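Local coordinates for possible substrate binding protein of ABC transporter system (Rhodopseudomonas palustris, PDB 3N0X) that probably binds branched-chain or related amino acids as the soluble substrate-binding component of an ABC-type importer, at residues Q23-A35 / D282-V296. Residues are numbered along the deposited sequence; the frame is centred on the assembly and turned at random.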
loop_
_atom_site.group_PDB
_atom_site.type_symbol
_atom_site.label_atom_id
_atom_site.label_comp_id
_atom_site.label_asym_id
_atom_site.label_seq_id
_atom_site.Cartn_x
_atom_site.Cartn_y
_atom_site.Cartn_z
ATOM N N GLN A 23 7.869 3.021 -11.776
ATOM C CA GLN A 23 6.915 1.913 -11.789
ATOM C C GLN A 23 5.471 2.398 -11.738
ATOM O O GLN A 23 4.597 1.814 -12.384
ATOM C CB GLN A 23 7.167 0.938 -10.642
ATOM C CG GLN A 23 8.462 0.165 -10.790
ATOM C CD GLN A 23 8.675 -0.868 -9.692
ATOM O OE1 GLN A 23 8.059 -0.813 -8.625
ATOM N NE2 GLN A 23 9.576 -1.810 -9.952
ATOM N N THR A 24 5.202 3.451 -10.954
ATOM C CA THR A 24 3.872 4.029 -10.911
ATOM C C THR A 24 3.478 4.444 -12.329
ATOM O O THR A 24 2.375 4.153 -12.777
ATOM C CB THR A 24 3.819 5.242 -10.013
ATOM O OG1 THR A 24 4.119 4.879 -8.663
ATOM C CG2 THR A 24 2.398 5.874 -10.044
ATOM N N GLU A 25 4.365 5.143 -13.023
ATOM C CA GLU A 25 4.077 5.619 -14.389
ATOM C C GLU A 25 3.814 4.442 -15.328
ATOM O O GLU A 25 2.861 4.469 -16.095
ATOM C CB GLU A 25 5.177 6.537 -14.924
ATOM C CG GLU A 25 4.867 7.051 -16.301
ATOM C CD GLU A 25 5.883 8.038 -16.843
ATOM O OE1 GLU A 25 6.941 8.228 -16.235
ATOM O OE2 GLU A 25 5.615 8.593 -17.938
ATOM N N THR A 26 4.659 3.425 -15.275
ATOM C CA THR A 26 4.417 2.216 -16.095
ATOM C C THR A 26 3.013 1.631 -15.842
ATOM O O THR A 26 2.290 1.285 -16.792
ATOM C CB THR A 26 5.488 1.167 -15.851
ATOM O OG1 THR A 26 6.759 1.711 -16.214
ATOM C CG2 THR A 26 5.203 -0.146 -16.627
ATOM N N GLY A 27 2.641 1.507 -14.570
ATOM C CA GLY A 27 1.317 0.953 -14.225
ATOM C C GLY A 27 0.195 1.827 -14.723
ATOM O O GLY A 27 -0.841 1.328 -15.231
ATOM N N LEU A 28 0.334 3.145 -14.549
ATOM C CA LEU A 28 -0.673 4.079 -15.045
ATOM C C LEU A 28 -0.852 3.913 -16.576
ATOM O O LEU A 28 -1.994 3.799 -17.064
ATOM C CB LEU A 28 -0.270 5.520 -14.715
ATOM C CG LEU A 28 -1.210 6.613 -15.246
ATOM C CD1 LEU A 28 -2.644 6.477 -14.697
ATOM C CD2 LEU A 28 -0.586 8.029 -14.974
HETATM N N MSE A 29 0.239 3.838 -17.330
HETATM C CA MSE A 29 0.105 3.775 -18.785
HETATM C C MSE A 29 -0.459 2.455 -19.227
HETATM O O MSE A 29 -1.295 2.425 -20.113
HETATM C CB MSE A 29 1.435 4.050 -19.479
HETATM C CG MSE A 29 2.000 5.418 -19.166
HETATM SE SE MSE A 29 0.763 6.916 -19.225
HETATM C CE MSE A 29 0.479 6.971 -21.102
HETATM N N MSE A 30 -0.023 1.370 -18.602
HETATM C CA MSE A 30 -0.558 0.033 -18.919
HETATM C C MSE A 30 -2.029 -0.098 -18.527
HETATM O O MSE A 30 -2.811 -0.744 -19.236
HETATM C CB MSE A 30 0.290 -1.059 -18.253
HETATM C CG MSE A 30 1.615 -1.195 -18.939
HETATM SE SE MSE A 30 2.699 -2.640 -18.252
HETATM C CE MSE A 30 1.683 -4.091 -18.986
ATOM N N GLY A 31 -2.421 0.505 -17.401
ATOM C CA GLY A 31 -3.807 0.500 -17.021
ATOM C C GLY A 31 -4.735 1.260 -17.965
ATOM O O GLY A 31 -5.854 0.813 -18.250
ATOM N N LEU A 32 -4.257 2.411 -18.458
ATOM C CA LEU A 32 -5.039 3.191 -19.408
ATOM C C LEU A 32 -5.133 2.436 -20.754
ATOM O O LEU A 32 -6.174 2.445 -21.428
ATOM C CB LEU A 32 -4.421 4.580 -19.598
ATOM C CG LEU A 32 -4.452 5.518 -18.378
ATOM C CD1 LEU A 32 -3.627 6.792 -18.635
ATOM C CD2 LEU A 32 -5.931 5.914 -18.017
ATOM N N GLU A 33 -4.028 1.810 -21.137
ATOM C CA GLU A 33 -4.003 0.944 -22.315
ATOM C C GLU A 33 -5.062 -0.183 -22.172
ATOM O O GLU A 33 -5.897 -0.435 -23.063
ATOM C CB GLU A 33 -2.594 0.371 -22.494
ATOM C CG GLU A 33 -2.545 -0.762 -23.538
ATOM C CD GLU A 33 -1.194 -1.451 -23.612
ATOM O OE1 GLU A 33 -0.270 -1.040 -22.864
ATOM O OE2 GLU A 33 -1.059 -2.417 -24.413
ATOM N N TYR A 34 -5.036 -0.871 -21.027
ATOM C CA TYR A 34 -5.993 -1.968 -20.791
ATOM C C TYR A 34 -7.430 -1.445 -20.868
ATOM O O TYR A 34 -8.294 -2.049 -21.544
ATOM C CB TYR A 34 -5.731 -2.626 -19.431
ATOM C CG TYR A 34 -6.675 -3.762 -19.128
ATOM C CD1 TYR A 34 -7.869 -3.543 -18.454
ATOM C CD2 TYR A 34 -6.338 -5.055 -19.485
ATOM C CE1 TYR A 34 -8.752 -4.620 -18.204
ATOM C CE2 TYR A 34 -7.158 -6.104 -19.222
ATOM C CZ TYR A 34 -8.365 -5.898 -18.613
ATOM O OH TYR A 34 -9.142 -7.017 -18.390
ATOM N N ALA A 35 -7.702 -0.344 -20.163
ATOM C CA ALA A 35 -9.080 0.181 -20.002
ATOM C C ALA A 35 -9.666 0.604 -21.312
ATOM O O ALA A 35 -10.884 0.551 -21.469
ATOM C CB ALA A 35 -9.086 1.353 -19.041
ATOM N N ASP A 282 5.475 -4.832 -9.786
ATOM C CA ASP A 282 5.638 -4.675 -8.317
ATOM C C ASP A 282 4.502 -3.787 -7.749
ATOM O O ASP A 282 3.545 -3.410 -8.463
ATOM C CB ASP A 282 7.049 -4.115 -8.055
ATOM C CG ASP A 282 7.669 -4.556 -6.681
ATOM O OD1 ASP A 282 6.919 -4.924 -5.743
ATOM O OD2 ASP A 282 8.937 -4.462 -6.580
ATOM N N PHE A 283 4.589 -3.467 -6.448
ATOM C CA PHE A 283 3.569 -2.652 -5.765
ATOM C C PHE A 283 3.148 -1.454 -6.604
ATOM O O PHE A 283 1.960 -1.163 -6.770
ATOM C CB PHE A 283 4.102 -2.059 -4.435
ATOM C CG PHE A 283 4.061 -2.979 -3.216
ATOM C CD1 PHE A 283 4.080 -4.366 -3.290
ATOM C CD2 PHE A 283 4.059 -2.403 -1.959
ATOM C CE1 PHE A 283 4.090 -5.145 -2.104
ATOM C CE2 PHE A 283 3.995 -3.172 -0.810
ATOM C CZ PHE A 283 4.039 -4.540 -0.891
ATOM N N PHE A 284 4.144 -0.700 -7.031
ATOM C CA PHE A 284 3.889 0.604 -7.619
ATOM C C PHE A 284 3.216 0.477 -8.973
ATOM O O PHE A 284 2.353 1.295 -9.360
ATOM C CB PHE A 284 5.191 1.418 -7.643
ATOM C CG PHE A 284 5.732 1.649 -6.280
ATOM C CD1 PHE A 284 5.209 2.640 -5.488
ATOM C CD2 PHE A 284 6.792 0.902 -5.799
ATOM C CE1 PHE A 284 5.695 2.859 -4.194
ATOM C CE2 PHE A 284 7.234 1.075 -4.501
ATOM C CZ PHE A 284 6.696 2.040 -3.702
ATOM N N THR A 285 3.585 -0.567 -9.683
ATOM C CA THR A 285 2.999 -0.866 -10.973
ATOM C C THR A 285 1.520 -1.183 -10.781
ATOM O O THR A 285 0.630 -0.661 -11.479
ATOM C CB THR A 285 3.627 -2.110 -11.585
ATOM O OG1 THR A 285 5.042 -2.150 -11.327
ATOM C CG2 THR A 285 3.364 -2.124 -13.088
ATOM N N ALA A 286 1.226 -2.062 -9.836
ATOM C CA ALA A 286 -0.137 -2.452 -9.562
ATOM C C ALA A 286 -0.987 -1.255 -9.117
ATOM O O ALA A 286 -2.127 -1.093 -9.524
ATOM C CB ALA A 286 -0.193 -3.586 -8.481
ATOM N N GLY A 287 -0.422 -0.410 -8.276
ATOM C CA GLY A 287 -1.123 0.784 -7.837
ATOM C C GLY A 287 -1.360 1.828 -8.912
ATOM O O GLY A 287 -2.445 2.418 -8.993
ATOM N N GLY A 288 -0.390 2.017 -9.794
ATOM C CA GLY A 288 -0.591 2.956 -10.893
ATOM C C GLY A 288 -1.691 2.488 -11.809
ATOM O O GLY A 288 -2.483 3.276 -12.299
ATOM N N PHE A 289 -1.735 1.185 -12.026
ATOM C CA PHE A 289 -2.780 0.554 -12.848
ATOM C C PHE A 289 -4.132 0.765 -12.195
ATOM O O PHE A 289 -5.129 1.096 -12.848
ATOM C CB PHE A 289 -2.448 -0.944 -13.012
ATOM C CG PHE A 289 -3.123 -1.655 -14.155
ATOM C CD1 PHE A 289 -4.489 -1.771 -14.227
ATOM C CD2 PHE A 289 -2.355 -2.291 -15.121
ATOM C CE1 PHE A 289 -5.110 -2.511 -15.284
ATOM C CE2 PHE A 289 -2.917 -3.023 -16.146
ATOM C CZ PHE A 289 -4.303 -3.136 -16.209
ATOM N N SER A 290 -4.198 0.563 -10.879
ATOM C CA SER A 290 -5.426 0.765 -10.138
ATOM C C SER A 290 -5.927 2.200 -10.252
ATOM O O SER A 290 -7.148 2.431 -10.423
ATOM C CB SER A 290 -5.245 0.376 -8.674
ATOM O OG SER A 290 -4.845 -0.992 -8.599
ATOM N N ALA A 291 -5.022 3.172 -10.142
ATOM C CA ALA A 291 -5.403 4.563 -10.336
ATOM C C ALA A 291 -5.945 4.835 -11.746
ATOM O O ALA A 291 -6.942 5.589 -11.882
ATOM C CB ALA A 291 -4.240 5.499 -10.016
ATOM N N ALA A 292 -5.347 4.227 -12.755
ATOM C CA ALA A 292 -5.818 4.374 -14.119
ATOM C C ALA A 292 -7.251 3.914 -14.200
ATOM O O ALA A 292 -8.114 4.543 -14.843
ATOM C CB ALA A 292 -4.900 3.564 -15.115
HETATM N N MSE A 293 -7.501 2.726 -13.646
HETATM C CA MSE A 293 -8.820 2.150 -13.708
HETATM C C MSE A 293 -9.858 2.980 -12.957
HETATM O O MSE A 293 -11.005 3.124 -13.403
HETATM C CB MSE A 293 -8.818 0.718 -13.170
HETATM C CG MSE A 293 -8.067 -0.243 -14.009
HETATM SE SE MSE A 293 -8.730 -0.590 -15.768
HETATM C CE MSE A 293 -10.405 -1.402 -15.308
ATOM N N ALA A 294 -9.467 3.536 -11.815
ATOM C CA ALA A 294 -10.350 4.430 -11.076
ATOM C C ALA A 294 -10.754 5.650 -11.938
ATOM O O ALA A 294 -11.923 6.014 -12.013
ATOM C CB ALA A 294 -9.677 4.898 -9.802
ATOM N N VAL A 295 -9.784 6.274 -12.608
ATOM C CA VAL A 295 -10.068 7.473 -13.427
ATOM C C VAL A 295 -10.996 7.126 -14.579
ATOM O O VAL A 295 -11.993 7.819 -14.800
ATOM C CB VAL A 295 -8.762 8.147 -13.960
ATOM C CG1 VAL A 295 -9.121 9.263 -14.991
ATOM C CG2 VAL A 295 -7.907 8.697 -12.822
ATOM N N VAL A 296 -10.714 6.053 -15.324
ATOM C CA VAL A 296 -11.513 5.729 -16.484
ATOM C C VAL A 296 -12.935 5.346 -16.046
ATOM O O VAL A 296 -13.908 5.772 -16.657
ATOM C CB VAL A 296 -10.865 4.627 -17.318
ATOM C CG1 VAL A 296 -11.855 4.094 -18.385
ATOM C CG2 VAL A 296 -9.572 5.155 -17.955
HETATM O O HOH W 1 9.668 -1.728 -6.464
HETATM O O HOH W 2 10.570 -4.535 -8.749
HETATM O O HOH W 3 2.061 3.462 -7.606
#
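G27, G31 and G288 let helices 23-35 and 283-296 meet backbone to backbone, their axes only 6.4 Å apart and crossing at -41°. With no side chain, G27 and G288 let the T285 and T24 carbonyls come right up to the backbone. The closeness permits CA-H...O contacts in both directions: G27 CA lies 3.3 Å from T285 O, and F289 CA 3.2 Å from G27 O.

F289 is a knob among G27, M30, G31 and Y34. One face of its ring is turned to G31, whose CA stands 3.4 Å from the centroid, almost on the ring normal, a CH-pi contact that the bare glycine allows; chi1 of -161° swings the ring there. A292, with a single methyl, rests CB 3.7 Å from L28 CD1 and also touches L32. Further along, selenomethionine M293 bends its chain to bring SE to A35 CB (3.8 Å) and obliquely beside the Y34 ring.

At the other end, in the Q23 conformer described, two waters join its amide to D282 OD2; a third links T24 OG1 to F284 O. D282 OD2 also accepts from L238 N, while F284 stacks on Y20.

Both helices pack in the periplasmic-binding-protein fold, L28 against strands 45-53 and 76-79, V295 against 76-79, and Y34 and F289 against I265 of helix 264-277.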